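Local coordinates for immunity 23 family protein (Burkholderia dolosa AU0158, PDB 5FFP) that probably protects its own cell by binding and neutralising the cognate toxin delivered during contact-dependent growth inhibition, at residues Leu29-Gly34 with Val100-Leu105; His56-Thr61 with Glu143-Val148; Ala65-Ile70 with Phe113-Asp118. One frame throughout, in Å; residues are numbered along the deposited sequence.

Interaction 1: residues Leu29-Gly34 with Val100-Leu105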
loop_
_atom_site.group_PDB
_atom_site.type_symbol
_atom_site.label_atom_id
_atom_site.label_comp_id
_atom_site.label_asym_id
_atom_site.label_seq_id
_atom_site.Cartn_x
_atom_site.Cartn_y
_atom_site.Cartn_z
ATOM N N LEU A 29 -4.605 -20.907 -15.821
ATOM C CA LEU A 29 -5.581 -19.849 -15.829
ATOM C C LEU A 29 -5.086 -18.710 -16.699
ATOM O O LEU A 29 -3.916 -18.324 -16.652
ATOM C CB LEU A 29 -5.835 -19.334 -14.432
ATOM C CG LEU A 29 -6.940 -18.304 -14.350
ATOM C CD1 LEU A 29 -7.742 -18.492 -13.082
ATOM C CD2 LEU A 29 -6.385 -16.913 -14.400
ATOM N N GLY A 30 -5.979 -18.232 -17.555
ATOM C CA GLY A 30 -5.639 -17.151 -18.454
ATOM C C GLY A 30 -6.835 -16.261 -18.613
ATOM O O GLY A 30 -7.949 -16.706 -18.432
ATOM N N TYR A 31 -6.568 -15.013 -18.914
ATOM C CA TYR A 31 -7.549 -14.017 -19.319
ATOM C C TYR A 31 -7.311 -13.770 -20.829
ATOM O O TYR A 31 -6.161 -13.503 -21.255
ATOM C CB TYR A 31 -7.285 -12.697 -18.601
ATOM C CG TYR A 31 -7.751 -12.546 -17.182
ATOM C CD1 TYR A 31 -8.223 -13.615 -16.429
ATOM C CD2 TYR A 31 -7.654 -11.336 -16.573
ATOM C CE1 TYR A 31 -8.629 -13.458 -15.119
ATOM C CE2 TYR A 31 -8.046 -11.173 -15.265
ATOM C CZ TYR A 31 -8.524 -12.249 -14.543
ATOM O OH TYR A 31 -8.923 -12.036 -13.237
ATOM N N PHE A 32 -8.370 -13.887 -21.625
ATOM C CA PHE A 32 -8.387 -13.340 -22.997
ATOM C C PHE A 32 -8.945 -11.915 -22.920
ATOM O O PHE A 32 -9.997 -11.677 -22.333
ATOM C CB PHE A 32 -9.341 -14.098 -23.910
ATOM C CG PHE A 32 -8.811 -15.370 -24.441
ATOM C CD1 PHE A 32 -8.029 -15.380 -25.563
ATOM C CD2 PHE A 32 -9.173 -16.566 -23.862
ATOM C CE1 PHE A 32 -7.544 -16.576 -26.063
ATOM C CE2 PHE A 32 -8.697 -17.767 -24.336
ATOM C CZ PHE A 32 -7.883 -17.779 -25.450
HETATM N N MSE A 33 -8.241 -10.988 -23.539
HETATM C CA MSE A 33 -8.627 -9.594 -23.514
HETATM C C MSE A 33 -8.422 -9.082 -24.918
HETATM O O MSE A 33 -7.286 -9.082 -25.441
HETATM C CB MSE A 33 -7.763 -8.876 -22.479
HETATM C CG MSE A 33 -7.728 -9.602 -21.133
HETATM SE SE MSE A 33 -6.585 -8.561 -19.911
HETATM C CE MSE A 33 -4.834 -9.215 -20.553
ATOM N N GLY A 34 -9.531 -8.692 -25.555
ATOM C CA GLY A 34 -9.546 -8.261 -26.979
ATOM C C GLY A 34 -8.805 -9.180 -27.906
ATOM O O GLY A 34 -8.069 -8.730 -28.783
ATOM N N VAL A 100 -7.670 -6.209 -11.155
ATOM C CA VAL A 100 -8.506 -7.402 -11.272
ATOM C C VAL A 100 -7.779 -8.667 -11.701
ATOM O O VAL A 100 -8.439 -9.705 -11.952
ATOM C CB VAL A 100 -9.706 -7.149 -12.202
ATOM C CG1 VAL A 100 -10.492 -5.931 -11.725
ATOM C CG2 VAL A 100 -9.262 -6.965 -13.640
ATOM N N SER A 101 -6.450 -8.616 -11.795
ATOM C CA SER A 101 -5.693 -9.842 -12.056
ATOM C C SER A 101 -5.968 -10.894 -10.986
ATOM O O SER A 101 -5.942 -10.588 -9.806
ATOM C CB SER A 101 -4.177 -9.611 -12.046
ATOM O OG SER A 101 -3.795 -8.453 -12.741
ATOM N N ALA A 102 -6.223 -12.121 -11.412
ATOM C CA ALA A 102 -6.064 -13.271 -10.563
ATOM C C ALA A 102 -4.664 -13.219 -9.977
ATOM O O ALA A 102 -3.787 -12.576 -10.556
ATOM C CB ALA A 102 -6.254 -14.529 -11.374
ATOM N N GLU A 103 -4.465 -13.883 -8.829
ATOM C CA GLU A 103 -3.173 -13.898 -8.114
ATOM C C GLU A 103 -2.080 -14.584 -8.919
ATOM O O GLU A 103 -0.936 -14.149 -8.905
ATOM C CB GLU A 103 -3.255 -14.621 -6.739
ATOM C CG GLU A 103 -3.894 -13.828 -5.603
ATOM C CD GLU A 103 -3.859 -14.543 -4.229
ATOM O OE1 GLU A 103 -4.791 -14.328 -3.406
ATOM O OE2 GLU A 103 -2.902 -15.318 -3.961
ATOM N N SER A 104 -2.416 -15.668 -9.607
ATOM C CA SER A 104 -1.406 -16.345 -10.411
ATOM C C SER A 104 -0.880 -15.362 -11.453
ATOM O O SER A 104 0.314 -15.339 -11.715
ATOM C CB SER A 104 -1.945 -17.643 -11.032
ATOM O OG SER A 104 -3.218 -17.457 -11.625
ATOM N N LEU A 105 -1.771 -14.535 -12.015
ATOM C CA LEU A 105 -1.372 -13.586 -13.058
ATOM C C LEU A 105 -0.546 -12.426 -12.500
ATOM O O LEU A 105 0.530 -12.155 -13.001
ATOM C CB LEU A 105 -2.576 -13.062 -13.841
ATOM C CG LEU A 105 -3.361 -14.110 -14.635
ATOM C CD1 LEU A 105 -4.665 -13.486 -15.134
ATOM C CD2 LEU A 105 -2.543 -14.652 -15.798
#

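Interaction 2: residues His56-Thr61 with Glu143-Val148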
loop_
_atom_site.group_PDB
_atom_site.type_symbol
_atom_site.label_atom_id
_atom_site.label_comp_id
_atom_site.label_asym_id
_atom_site.label_seq_id
_atom_site.Cartn_x
_atom_site.Cartn_y
_atom_site.Cartn_z
ATOM N N HIS A 56 -12.531 -5.780 -5.413
ATOM C CA HIS A 56 -13.295 -4.568 -5.107
ATOM C C HIS A 56 -14.427 -4.348 -6.118
ATOM O O HIS A 56 -15.537 -3.955 -5.740
ATOM C CB HIS A 56 -12.355 -3.344 -5.068
ATOM C CG HIS A 56 -12.914 -2.178 -4.317
ATOM N ND1 HIS A 56 -13.385 -1.044 -4.946
ATOM C CD2 HIS A 56 -13.061 -1.963 -2.984
ATOM C CE1 HIS A 56 -13.808 -0.185 -4.032
ATOM N NE2 HIS A 56 -13.616 -0.715 -2.835
ATOM N N CYS A 57 -14.156 -4.626 -7.392
ATOM C CA CYS A 57 -15.147 -4.405 -8.436
ATOM C C CYS A 57 -16.364 -5.325 -8.400
ATOM O O CYS A 57 -17.310 -5.110 -9.156
ATOM C CB CYS A 57 -14.488 -4.477 -9.814
ATOM S SG CYS A 57 -13.971 -6.120 -10.333
HETATM N N MSE A 58 -16.377 -6.334 -7.541
HETATM C CA MSE A 58 -17.501 -7.257 -7.521
HETATM C C MSE A 58 -18.661 -6.697 -6.781
HETATM O O MSE A 58 -19.789 -7.164 -6.964
HETATM C CB MSE A 58 -17.144 -8.594 -6.885
HETATM C CG MSE A 58 -15.999 -9.275 -7.616
HETATM SE SE MSE A 58 -16.407 -9.682 -9.497
HETATM C CE MSE A 58 -17.910 -10.966 -9.299
ATOM N N ARG A 59 -18.401 -5.721 -5.908
ATOM C CA ARG A 59 -19.465 -5.056 -5.114
ATOM C C ARG A 59 -19.429 -3.511 -5.129
ATOM O O ARG A 59 -20.306 -2.871 -4.560
ATOM C CB ARG A 59 -19.399 -5.565 -3.675
ATOM C CG ARG A 59 -19.427 -7.085 -3.515
ATOM C CD ARG A 59 -19.383 -7.517 -2.052
ATOM N NE ARG A 59 -19.827 -8.902 -1.869
ATOM C CZ ARG A 59 -20.986 -9.304 -1.323
ATOM N NH1 ARG A 59 -21.246 -10.609 -1.217
ATOM N NH2 ARG A 59 -21.893 -8.422 -0.885
ATOM N N ASN A 60 -18.427 -2.919 -5.777
ATOM C CA ASN A 60 -18.314 -1.466 -5.870
ATOM C C ASN A 60 -18.011 -1.049 -7.282
ATOM O O ASN A 60 -17.399 -1.805 -8.045
ATOM C CB ASN A 60 -17.175 -0.944 -4.992
ATOM C CG ASN A 60 -17.335 -1.339 -3.544
ATOM O OD1 ASN A 60 -18.111 -0.732 -2.804
ATOM N ND2 ASN A 60 -16.600 -2.361 -3.125
ATOM N N THR A 61 -18.398 0.187 -7.598
ATOM C CA THR A 61 -18.090 0.796 -8.888
ATOM C C THR A 61 -16.625 1.188 -8.921
ATOM O O THR A 61 -16.020 1.494 -7.904
ATOM C CB THR A 61 -18.985 2.039 -9.190
ATOM O OG1 THR A 61 -18.739 3.103 -8.251
ATOM C CG2 THR A 61 -20.476 1.646 -9.158
ATOM N N GLU A 143 -19.587 -6.484 -17.697
ATOM C CA GLU A 143 -19.219 -7.665 -18.499
ATOM C C GLU A 143 -18.180 -8.490 -17.735
ATOM O O GLU A 143 -18.375 -9.680 -17.510
ATOM C CB GLU A 143 -18.705 -7.248 -19.890
ATOM C CG GLU A 143 -18.516 -8.388 -20.897
ATOM C CD GLU A 143 -18.006 -7.928 -22.267
ATOM O OE1 GLU A 143 -18.266 -6.769 -22.670
ATOM O OE2 GLU A 143 -17.360 -8.727 -22.980
ATOM N N PHE A 144 -17.117 -7.832 -17.273
ATOM C CA PHE A 144 -16.104 -8.485 -16.449
ATOM C C PHE A 144 -16.700 -9.217 -15.240
ATOM O O PHE A 144 -16.495 -10.398 -15.040
ATOM C CB PHE A 144 -15.042 -7.479 -15.980
ATOM C CG PHE A 144 -14.019 -8.089 -15.064
ATOM C CD1 PHE A 144 -14.259 -8.157 -13.709
ATOM C CD2 PHE A 144 -12.847 -8.622 -15.562
ATOM C CE1 PHE A 144 -13.345 -8.729 -12.860
ATOM C CE2 PHE A 144 -11.922 -9.188 -14.715
ATOM C CZ PHE A 144 -12.171 -9.245 -13.366
ATOM N N GLN A 145 -17.427 -8.511 -14.412
ATOM C CA GLN A 145 -18.020 -9.159 -13.254
ATOM C C GLN A 145 -18.839 -10.398 -13.649
ATOM O O GLN A 145 -18.715 -11.447 -13.032
ATOM C CB GLN A 145 -18.901 -8.173 -12.483
ATOM C CG GLN A 145 -18.104 -7.098 -11.765
ATOM C CD GLN A 145 -17.879 -5.839 -12.608
ATOM O OE1 GLN A 145 -17.826 -5.889 -13.848
ATOM N NE2 GLN A 145 -17.717 -4.708 -11.935
ATOM N N SER A 146 -19.691 -10.254 -14.670
ATOM C CA SER A 146 -20.613 -11.325 -15.063
ATOM C C SER A 146 -19.868 -12.594 -15.531
ATOM O O SER A 146 -20.294 -13.709 -15.248
ATOM C CB SER A 146 -21.579 -10.828 -16.137
ATOM O OG SER A 146 -21.033 -10.998 -17.437
ATOM N N VAL A 147 -18.745 -12.411 -16.217
ATOM C CA VAL A 147 -17.860 -13.518 -16.600
ATOM C C VAL A 147 -17.217 -14.153 -15.362
ATOM O O VAL A 147 -17.217 -15.359 -15.201
ATOM C CB VAL A 147 -16.765 -13.016 -17.574
ATOM C CG1 VAL A 147 -15.588 -13.988 -17.679
ATOM C CG2 VAL A 147 -17.366 -12.771 -18.947
ATOM N N VAL A 148 -16.712 -13.332 -14.461
ATOM C CA VAL A 148 -16.184 -13.847 -13.194
ATOM C C VAL A 148 -17.227 -14.638 -12.435
ATOM O O VAL A 148 -16.980 -15.752 -11.970
ATOM C CB VAL A 148 -15.638 -12.724 -12.296
ATOM C CG1 VAL A 148 -15.239 -13.267 -10.939
ATOM C CG2 VAL A 148 -14.439 -12.063 -12.960
#

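Interaction 3: residues Ala65-Ile70 with Phe113-Asp118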
loop_
_atom_site.group_PDB
_atom_site.type_symbol
_atom_site.label_atom_id
_atom_site.label_comp_id
_atom_site.label_asym_id
_atom_site.label_seq_id
_atom_site.Cartn_x
_atom_site.Cartn_y
_atom_site.Cartn_z
ATOM N N ALA A 65 -13.039 8.616 -14.896
ATOM C CA ALA A 65 -13.216 9.261 -16.187
ATOM C C ALA A 65 -11.886 9.577 -16.837
ATOM O O ALA A 65 -11.725 9.438 -18.048
ATOM C CB ALA A 65 -14.038 10.527 -16.020
ATOM N N GLU A 66 -10.922 9.985 -16.030
ATOM C CA GLU A 66 -9.627 10.359 -16.558
ATOM C C GLU A 66 -8.978 9.137 -17.193
ATOM O O GLU A 66 -8.629 9.147 -18.379
ATOM C CB GLU A 66 -8.745 10.927 -15.442
ATOM C CG GLU A 66 -7.521 11.691 -15.936
ATOM C CD GLU A 66 -6.243 11.342 -15.180
ATOM O OE1 GLU A 66 -6.284 10.563 -14.190
ATOM O OE2 GLU A 66 -5.173 11.835 -15.597
ATOM N N LEU A 67 -8.878 8.069 -16.401
ATOM C CA LEU A 67 -8.162 6.854 -16.793
ATOM C C LEU A 67 -8.815 6.187 -17.988
ATOM O O LEU A 67 -8.132 5.547 -18.801
ATOM C CB LEU A 67 -8.115 5.861 -15.627
ATOM C CG LEU A 67 -7.311 6.304 -14.399
ATOM C CD1 LEU A 67 -7.582 5.389 -13.210
ATOM C CD2 LEU A 67 -5.824 6.353 -14.735
ATOM N N PHE A 68 -10.140 6.304 -18.066
ATOM C CA PHE A 68 -10.874 5.806 -19.225
ATOM C C PHE A 68 -10.418 6.499 -20.501
ATOM O O PHE A 68 -10.161 5.838 -21.504
ATOM C CB PHE A 68 -12.386 5.984 -19.052
ATOM C CG PHE A 68 -13.184 5.116 -19.964
ATOM C CD1 PHE A 68 -13.373 5.479 -21.289
ATOM C CD2 PHE A 68 -13.708 3.914 -19.519
ATOM C CE1 PHE A 68 -14.083 4.670 -22.152
ATOM C CE2 PHE A 68 -14.418 3.094 -20.374
ATOM C CZ PHE A 68 -14.608 3.477 -21.696
ATOM N N HIS A 69 -10.295 7.823 -20.446
ATOM C CA HIS A 69 -10.103 8.628 -21.654
ATOM C C HIS A 69 -8.655 8.917 -22.042
ATOM O O HIS A 69 -8.406 9.373 -23.157
ATOM C CB HIS A 69 -10.895 9.940 -21.550
ATOM C CG HIS A 69 -12.371 9.742 -21.703
ATOM N ND1 HIS A 69 -13.257 9.877 -20.657
ATOM C CD2 HIS A 69 -13.107 9.357 -22.773
ATOM C CE1 HIS A 69 -14.480 9.612 -21.082
ATOM N NE2 HIS A 69 -14.416 9.291 -22.362
ATOM N N ILE A 70 -7.702 8.647 -21.157
ATOM C CA ILE A 70 -6.301 8.911 -21.484
ATOM C C ILE A 70 -5.718 7.692 -22.197
ATOM O O ILE A 70 -6.433 6.754 -22.504
ATOM C CB ILE A 70 -5.480 9.337 -20.244
ATOM C CG1 ILE A 70 -5.368 8.195 -19.231
ATOM C CG2 ILE A 70 -6.099 10.574 -19.595
ATOM C CD1 ILE A 70 -4.562 8.565 -18.007
ATOM N N PHE A 113 -6.256 -4.037 -14.970
ATOM C CA PHE A 113 -7.083 -3.119 -14.224
ATOM C C PHE A 113 -8.426 -2.938 -14.904
ATOM O O PHE A 113 -8.512 -3.002 -16.125
ATOM C CB PHE A 113 -6.381 -1.765 -14.087
ATOM C CG PHE A 113 -5.033 -1.823 -13.391
ATOM C CD1 PHE A 113 -4.940 -1.800 -11.999
ATOM C CD2 PHE A 113 -3.862 -1.840 -14.132
ATOM C CE1 PHE A 113 -3.710 -1.834 -11.359
ATOM C CE2 PHE A 113 -2.625 -1.865 -13.509
ATOM C CZ PHE A 113 -2.546 -1.859 -12.116
ATOM N N LEU A 114 -9.467 -2.714 -14.106
ATOM C CA LEU A 114 -10.781 -2.385 -14.607
ATOM C C LEU A 114 -11.080 -0.897 -14.351
ATOM O O LEU A 114 -10.989 -0.427 -13.207
ATOM C CB LEU A 114 -11.819 -3.234 -13.899
ATOM C CG LEU A 114 -13.223 -3.282 -14.514
ATOM C CD1 LEU A 114 -13.191 -3.846 -15.920
ATOM C CD2 LEU A 114 -14.157 -4.111 -13.646
ATOM N N VAL A 115 -11.442 -0.164 -15.406
ATOM C CA VAL A 115 -11.941 1.214 -15.282
ATOM C C VAL A 115 -13.301 1.308 -15.978
ATOM O O VAL A 115 -13.440 0.926 -17.144
ATOM C CB VAL A 115 -10.985 2.219 -15.964
ATOM C CG1 VAL A 115 -11.575 3.624 -15.961
ATOM C CG2 VAL A 115 -9.612 2.220 -15.307
ATOM N N GLU A 116 -14.300 1.833 -15.274
ATOM C CA GLU A 116 -15.637 1.956 -15.827
ATOM C C GLU A 116 -15.905 3.420 -16.200
ATOM O O GLU A 116 -15.312 4.325 -15.618
ATOM C CB GLU A 116 -16.685 1.470 -14.821
ATOM C CG GLU A 116 -16.588 -0.008 -14.468
ATOM C CD GLU A 116 -17.619 -0.406 -13.406
ATOM O OE1 GLU A 116 -18.246 0.504 -12.824
ATOM O OE2 GLU A 116 -17.837 -1.608 -13.161
ATOM N N TYR A 117 -16.767 3.633 -17.200
ATOM C CA TYR A 117 -17.260 4.950 -17.526
ATOM C C TYR A 117 -18.696 4.848 -17.994
ATOM O O TYR A 117 -18.981 4.209 -19.005
ATOM C CB TYR A 117 -16.419 5.645 -18.605
ATOM C CG TYR A 117 -16.943 7.036 -18.947
ATOM C CD1 TYR A 117 -16.638 8.124 -18.141
ATOM C CD2 TYR A 117 -17.755 7.251 -20.061
ATOM C CE1 TYR A 117 -17.119 9.393 -18.432
ATOM C CE2 TYR A 117 -18.246 8.518 -20.365
ATOM C CZ TYR A 117 -17.920 9.585 -19.547
ATOM O OH TYR A 117 -18.370 10.844 -19.821
ATOM N N ASP A 118 -19.592 5.484 -17.255
ATOM C CA ASP A 118 -20.981 5.498 -17.615
ATOM C C ASP A 118 -21.453 4.045 -17.825
ATOM O O ASP A 118 -21.628 3.326 -16.836
ATOM C CB ASP A 118 -21.180 6.423 -18.836
ATOM C CG ASP A 118 -22.616 6.859 -19.006
ATOM O OD1 ASP A 118 -23.107 6.877 -20.156
ATOM O OD2 ASP A 118 -23.253 7.194 -17.981
#

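Interaction 1: residues Leu29-Gly34 with Val100-Leu105
Tyr31 OH makes a hydrogen bond across this contact. It donates to Val100 O over 2.7 Å, and the hydroxyl lies in the carbonyl plane with a C=O...OH angle of 154°, so that oxygen is satisfied although the contact is buried. Tyrosine suits the place because its ring spans the distance from the strand to the chain just ahead of the helix, while its phenol end still offers a donor.

The ring itself is covered by a CH-pi contact. Leu105 CD1 stands 3.7 Å from the centroid of the Tyr31 ring, nearly on the ring normal, and so packs on the middle of one face and not against the rim. Phe9 adds an edge-to-face partner from strand 9-15.

Apolar packing completes the contact. With CG anti to its backbone N (chi1 -175°), Leu29 brings CD2 between Ala102 and Leu105, 3.9 Å from Ala102 CB and equally 3.9 Å from Leu105 CD1. The methyl of Ala102, at the N-cap position, gives Leu29 CD2 an apolar surface. Ser104, also near Leu29 CD2, turns its OG to Asp48 in a hydrogen bond.

The whole is hydrophobic-core packing of an alpha+beta fold built on antiparallel sheets: one strand of the four-stranded sheet, 26-33, receives the first turn of helix 103-108 and the loop leading into it.

Interaction 2: residues His56-Thr61 with Glu143-Val148
Gln145 NE2 donates to Cys57 O across 2.8 Å, with an N-H...O angle of 159°; the acceptor lies in the amide plane of the glutamine, while the donor is tilted from the plane of the carbonyl. Glutamine is long enough to carry an amide from the helix to a loop carbonyl, and the bend at its chi2 (91°) turns the group there.

On one flank selenomethionine Met58 folds back through bends at chi2 and chi3, sliding past Gln145 in the opposite direction. Its SE lies 3.8 Å from Gln145 CG and its CE 3.9 Å from Val148 CG1, a flexible chain fitting over two residues about one helical turn apart. A chi1 of 71° sets Cys57 SG between its own backbone N and carbonyl carbon, directed to the CD1-CE1 side of Phe144; SG touches Phe144 CE1 at 3.7 Å, an oblique sulfur-aromatic contact.

Further out, Val148 CG2 lies over the rim of one face of the Phe144 ring, and Phe9 of strand 9-15 stacks on that ring as well. The amide of Gln145 has a second, weak bond to Glu116 OE2. In the loop, Asn60 ND2 donates to His56 O over 3.2 Å, closing a turn whose backbone bonds to the same oxygen are weak.

Together these contacts dock an irregular, helix-like turn onto the first turns of the C-terminal helix 143-154, joining apolar packing to a side-chain-to-main-chain hydrogen bond.

Interaction 3: residues Ala65-Ile70 with Phe113-Asp118
Ala65 O is gripped twice by His69, and both residues bear on Tyr117 of the facing strand. The backbone N of His69 donates to it in the regular helical bond, while ND1 of the same residue donates over 3.1 Å from the opposite face of the carbonyl plane. This is consistent with a proton on ND1, and the second bond limits rotation of the imidazole.

Held in this way, the ring presents its edge to Tyr117. His69 CE1 sits over the centre of the tyrosine ring, 3.7 Å above the plane, and the two planes meet at 78° in an edge-to-face pair. CE1 lies between two ring nitrogens, so its C-H is probably polarised enough to make it a good partner for a pi face. Ala65 CB meets the edge of the same tyrosine ring, 4.1 Å from Tyr117 CE1, its small methyl adding apolar contact at the more exposed margin.

Phe68 meets Tyr117 at its CB, which lies over the Phe68 face toward the rim, 3.6 Å from the ring centroid, in a CH-pi contact. A chi1 of -161° turns the Phe68 ring back along the carbonyl side, against the strand. Lys122 on the adjoining strand makes a cation-pi contact with this ring.

Nearer the core the packing is aliphatic. The two methyls of Val115 fork against the helix: CG2 is 3.9 Å from Leu67 CB, and CG1 is 3.7 Å from Phe68 N. The axes of helix and strand approach to 7.5 Å and run at 105°, a steep crossing that limits the contact between the two segments to a short patch.

The cohesion between helix 65-69 and strand 113-117 thus comes from dispersion and pi contacts, while one side-chain bond inside the helix helps set the imidazole.

From the N terminus, segment 29-34 meets 100-105 after 65 intervening residues, so interaction 1 closes a long loop that contains the first segments of the other two contacts. Segments 56-61 and 65-70 come next; 65-70 pairs with 113-118 and 56-61 with 143-148, so interaction 3 nests within interaction 2, while interaction 1 crosses both. The three join in space through Val100, which packs on Cys57 and Phe144 of interaction 2 and on Leu114 of interaction 3; Cys57 also packs on Leu114. Between them they tie the four-stranded sheet to helix 103-108, the C-terminal helix to the loop after helix 45-52, and helix 65-69 to the three-stranded sheet.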